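Local coordinates for acetyl-coa acetyltransferase (Zoogloea ramigera, PDB 2WL6), which catalyses the reversible condensation of two acetyl-CoA molecules to acetoacetyl-CoA as a biosynthetic thiolase, a step of polyhydroxybutyrate synthesis, at residues R274-G282 / P294-W305. The protein carries 2 engineered substitutions. Sequence-based numbering, arbitrary orientation.
Sequences RIVSWATVG and PASRKALERAGW
Ala-279, Val-276 and Val-281 of strand 274-282 carry most of the packing against helix 294-303, which runs back across the strand at 148° with the short axes 6.7 Å apart. The methyl of Ala-279 presses into the helix surface, with CB 3.6 Å from Lys-298 CG and 4.3 Å from Ala-299 CB; the small side chains of Ala-279 and Ala-299 let the backbones approach closely. Toward the helix start, Val-281 lies against Pro-294 and Ala-295, its CG2 3.9 Å from Ala-295 CA. With CG2 anti to its own carbonyl carbon, Val-281 turns this methyl onto the helix backbone. At the other end Val-276 divides its branches: CG2 meets Ala-303 CB, while CG1 lies 3.7 Å from Trp-305 CH2, just past the Schellman motif at Gly-304. Val-276 and Ser-277 form a classic beta bulge opposite Cys-388, which brings both side chains to the helix side; Ser-277 OG gives a weak hydrogen bond to Ala-299 O (3.5 Å). Arg-302 reaches past Trp-278 O to a salt bridge with Asp-107 of the second subunit. The helix packs on one face of the C-terminal-domain sheet, beside strand 383-390; from the other face Trp-278 meets helix 91-104, consistent with the layered thiolase fold.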
loop_
_atom_site.group_PDB
_atom_site.type_symbol
_atom_site.label_atom_id
_atom_site.label_comp_id
_atom_site.label_asym_id
_atom_site.label_seq_id
_atom_site.Cartn_x
_atom_site.Cartn_y
_atom_site.Cartn_z
ATOM N N ARG A 274 15.142 18.895 42.389
ATOM C CA ARG A 274 13.869 18.725 43.063
ATOM C C ARG A 274 12.727 19.369 42.290
ATOM O O ARG A 274 12.794 20.552 41.946
ATOM C CB ARG A 274 13.924 19.329 44.463
ATOM C CG ARG A 274 12.624 19.221 45.199
ATOM C CD ARG A 274 12.658 20.027 46.445
ATOM N NE ARG A 274 12.499 21.453 46.168
ATOM C CZ ARG A 274 11.523 22.214 46.678
ATOM N NH1 ARG A 274 10.613 21.679 47.505
ATOM N NH2 ARG A 274 11.453 23.510 46.371
ATOM N N ILE A 275 11.675 18.599 42.025
ATOM C CA ILE A 275 10.523 19.174 41.365
ATOM C C ILE A 275 9.805 20.050 42.367
ATOM O O ILE A 275 9.240 19.562 43.338
ATOM C CB ILE A 275 9.583 18.113 40.746
ATOM C CG1 ILE A 275 10.301 17.367 39.624
ATOM C CG2 ILE A 275 8.329 18.773 40.172
ATOM C CD1 ILE A 275 9.669 16.047 39.293
ATOM N N VAL A 276 9.865 21.356 42.142
ATOM C CA VAL A 276 9.182 22.302 43.008
ATOM C C VAL A 276 7.797 22.671 42.455
ATOM O O VAL A 276 6.897 23.019 43.234
ATOM C CB VAL A 276 10.021 23.543 43.222
ATOM C CG1 VAL A 276 11.143 23.554 42.209
ATOM C CG2 VAL A 276 9.148 24.799 43.118
ATOM N N SER A 277 7.622 22.594 41.127
ATOM C CA SER A 277 6.260 22.635 40.551
ATOM C C SER A 277 6.141 22.426 39.038
ATOM O O SER A 277 7.115 22.177 38.370
ATOM C CB SER A 277 5.561 23.915 40.957
ATOM O OG SER A 277 6.217 24.996 40.353
ATOM N N TRP A 278 4.925 22.508 38.509
ATOM C CA TRP A 278 4.664 22.330 37.070
ATOM C C TRP A 278 3.310 22.939 36.708
ATOM O O TRP A 278 2.534 23.292 37.576
ATOM C CB TRP A 278 4.657 20.847 36.701
ATOM C CG TRP A 278 3.399 20.187 37.108
ATOM C CD1 TRP A 278 3.037 19.828 38.367
ATOM C CD2 TRP A 278 2.307 19.824 36.258
ATOM N NE1 TRP A 278 1.790 19.264 38.357
ATOM C CE2 TRP A 278 1.320 19.254 37.071
ATOM C CE3 TRP A 278 2.068 19.920 34.881
ATOM C CZ2 TRP A 278 0.129 18.781 36.559
ATOM C CZ3 TRP A 278 0.869 19.458 34.382
ATOM C CH2 TRP A 278 -0.075 18.894 35.210
ATOM N N ALA A 279 3.013 23.054 35.426
ATOM C CA ALA A 279 1.719 23.561 34.998
ATOM C C ALA A 279 1.543 23.277 33.524
ATOM O O ALA A 279 2.529 23.069 32.814
ATOM C CB ALA A 279 1.629 25.041 35.257
ATOM N N THR A 280 0.296 23.228 33.068
ATOM C CA THR A 280 0.022 23.229 31.629
ATOM C C THR A 280 -1.160 24.134 31.332
ATOM O O THR A 280 -2.066 24.286 32.175
ATOM C CB THR A 280 -0.258 21.829 31.049
ATOM O OG1 THR A 280 -0.532 21.949 29.648
ATOM C CG2 THR A 280 -1.444 21.206 31.720
ATOM N N VAL A 281 -1.152 24.729 30.135
ATOM C CA VAL A 281 -2.237 25.595 29.721
ATOM C C VAL A 281 -2.573 25.470 28.233
ATOM O O VAL A 281 -1.808 24.913 27.457
ATOM C CB VAL A 281 -1.958 27.048 30.066
ATOM C CG1 VAL A 281 -3.240 27.807 30.006
ATOM C CG2 VAL A 281 -1.391 27.155 31.450
ATOM N N GLY A 282 -3.745 25.958 27.859
ATOM C CA GLY A 282 -4.085 26.082 26.466
ATOM C C GLY A 282 -4.076 27.535 26.031
ATOM O O GLY A 282 -4.371 28.430 26.823
ATOM N N PRO A 294 1.922 31.241 29.139
ATOM C CA PRO A 294 1.119 31.170 30.366
ATOM C C PRO A 294 1.472 29.980 31.232
ATOM O O PRO A 294 1.284 30.014 32.461
ATOM C CB PRO A 294 -0.311 31.035 29.842
ATOM C CG PRO A 294 -0.163 30.425 28.475
ATOM C CD PRO A 294 1.104 31.019 27.928
ATOM N N ALA A 295 1.968 28.933 30.583
ATOM C CA ALA A 295 2.428 27.752 31.282
ATOM C C ALA A 295 3.594 28.127 32.175
ATOM O O ALA A 295 3.611 27.829 33.362
ATOM C CB ALA A 295 2.835 26.689 30.282
ATOM N N SER A 296 4.556 28.812 31.575
ATOM C CA SER A 296 5.743 29.248 32.265
ATOM C C SER A 296 5.355 30.136 33.420
ATOM O O SER A 296 5.871 30.001 34.518
ATOM C CB SER A 296 6.654 29.994 31.302
ATOM O OG SER A 296 6.984 29.172 30.187
ATOM N N ARG A 297 4.424 31.039 33.173
ATOM C CA ARG A 297 3.932 31.929 34.214
ATOM C C ARG A 297 3.289 31.125 35.363
ATOM O O ARG A 297 3.727 31.202 36.513
ATOM C CB ARG A 297 2.916 32.925 33.622
ATOM C CG ARG A 297 3.516 33.944 32.643
ATOM C CD ARG A 297 2.466 34.849 31.901
ATOM N NE ARG A 297 3.106 35.664 30.867
ATOM C CZ ARG A 297 4.069 36.552 31.118
ATOM N NH1 ARG A 297 4.503 36.754 32.367
ATOM N NH2 ARG A 297 4.609 37.243 30.121
ATOM N N LYS A 298 2.258 30.345 35.022
ATOM C CA LYS A 298 1.465 29.604 36.002
ATOM C C LYS A 298 2.378 28.625 36.723
ATOM O O LYS A 298 2.204 28.330 37.892
ATOM C CB LYS A 298 0.291 28.928 35.288
ATOM C CG LYS A 298 -0.496 27.874 36.052
ATOM C CD LYS A 298 -0.895 28.329 37.450
ATOM C CE LYS A 298 -1.905 29.485 37.463
ATOM N NZ LYS A 298 -1.210 30.813 37.506
ATOM N N ALA A 299 3.409 28.164 36.039
ATOM C CA ALA A 299 4.398 27.348 36.703
ATOM C C ALA A 299 5.020 28.209 37.779
ATOM O O ALA A 299 4.936 27.883 38.947
ATOM C CB ALA A 299 5.443 26.864 35.732
ATOM N N LEU A 300 5.617 29.326 37.384
ATOM C CA LEU A 300 6.393 30.163 38.325
ATOM C C LEU A 300 5.572 30.575 39.533
ATOM O O LEU A 300 6.049 30.550 40.676
ATOM C CB LEU A 300 6.945 31.411 37.637
ATOM C CG LEU A 300 8.066 31.080 36.660
ATOM C CD1 LEU A 300 8.499 32.266 35.821
ATOM C CD2 LEU A 300 9.219 30.493 37.467
ATOM N N GLU A 301 4.327 30.954 39.268
ATOM C CA GLU A 301 3.421 31.362 40.327
ATOM C C GLU A 301 3.199 30.205 41.291
ATOM O O GLU A 301 3.224 30.399 42.504
ATOM C CB GLU A 301 2.103 31.853 39.758
ATOM C CG GLU A 301 1.040 32.090 40.799
ATOM C CD GLU A 301 -0.335 32.221 40.166
ATOM O OE1 GLU A 301 -0.423 32.608 38.968
ATOM O OE2 GLU A 301 -1.325 31.929 40.860
ATOM N N ARG A 302 3.011 28.998 40.757
ATOM C CA ARG A 302 2.847 27.819 41.610
ATOM C C ARG A 302 4.096 27.576 42.437
ATOM O O ARG A 302 3.996 27.116 43.562
ATOM C CB ARG A 302 2.524 26.573 40.783
ATOM C CG ARG A 302 1.592 25.585 41.460
ATOM C CD ARG A 302 0.758 24.829 40.444
ATOM N NE ARG A 302 -0.528 25.470 40.156
ATOM C CZ ARG A 302 -1.377 25.038 39.225
ATOM N NH1 ARG A 302 -1.063 23.967 38.485
ATOM N NH2 ARG A 302 -2.536 25.672 39.037
ATOM N N ALA A 303 5.260 27.901 41.886
ATOM C CA ALA A 303 6.503 27.687 42.605
ATOM C C ALA A 303 6.808 28.816 43.582
ATOM O O ALA A 303 7.665 28.674 44.448
ATOM C CB ALA A 303 7.664 27.501 41.637
ATOM N N GLY A 304 6.108 29.935 43.425
ATOM C CA GLY A 304 6.333 31.112 44.261
ATOM C C GLY A 304 7.566 31.872 43.802
ATOM O O GLY A 304 8.226 32.568 44.587
ATOM N N TRP A 305 7.871 31.753 42.519
ATOM C CA TRP A 305 9.115 32.271 41.996
ATOM C C TRP A 305 8.909 33.473 41.090
ATOM O O TRP A 305 7.945 33.508 40.342
ATOM C CB TRP A 305 9.805 31.162 41.204
ATOM C CG TRP A 305 10.583 30.224 42.065
ATOM C CD1 TRP A 305 10.799 30.333 43.406
ATOM C CD2 TRP A 305 11.296 29.073 41.643
ATOM N NE1 TRP A 305 11.597 29.314 43.846
ATOM C CE2 TRP A 305 11.916 28.523 42.778
ATOM C CE3 TRP A 305 11.478 28.452 40.417
ATOM C CZ2 TRP A 305 12.688 27.370 42.719
ATOM C CZ3 TRP A 305 12.241 27.304 40.368
ATOM C CH2 TRP A 305 12.830 26.774 41.507
#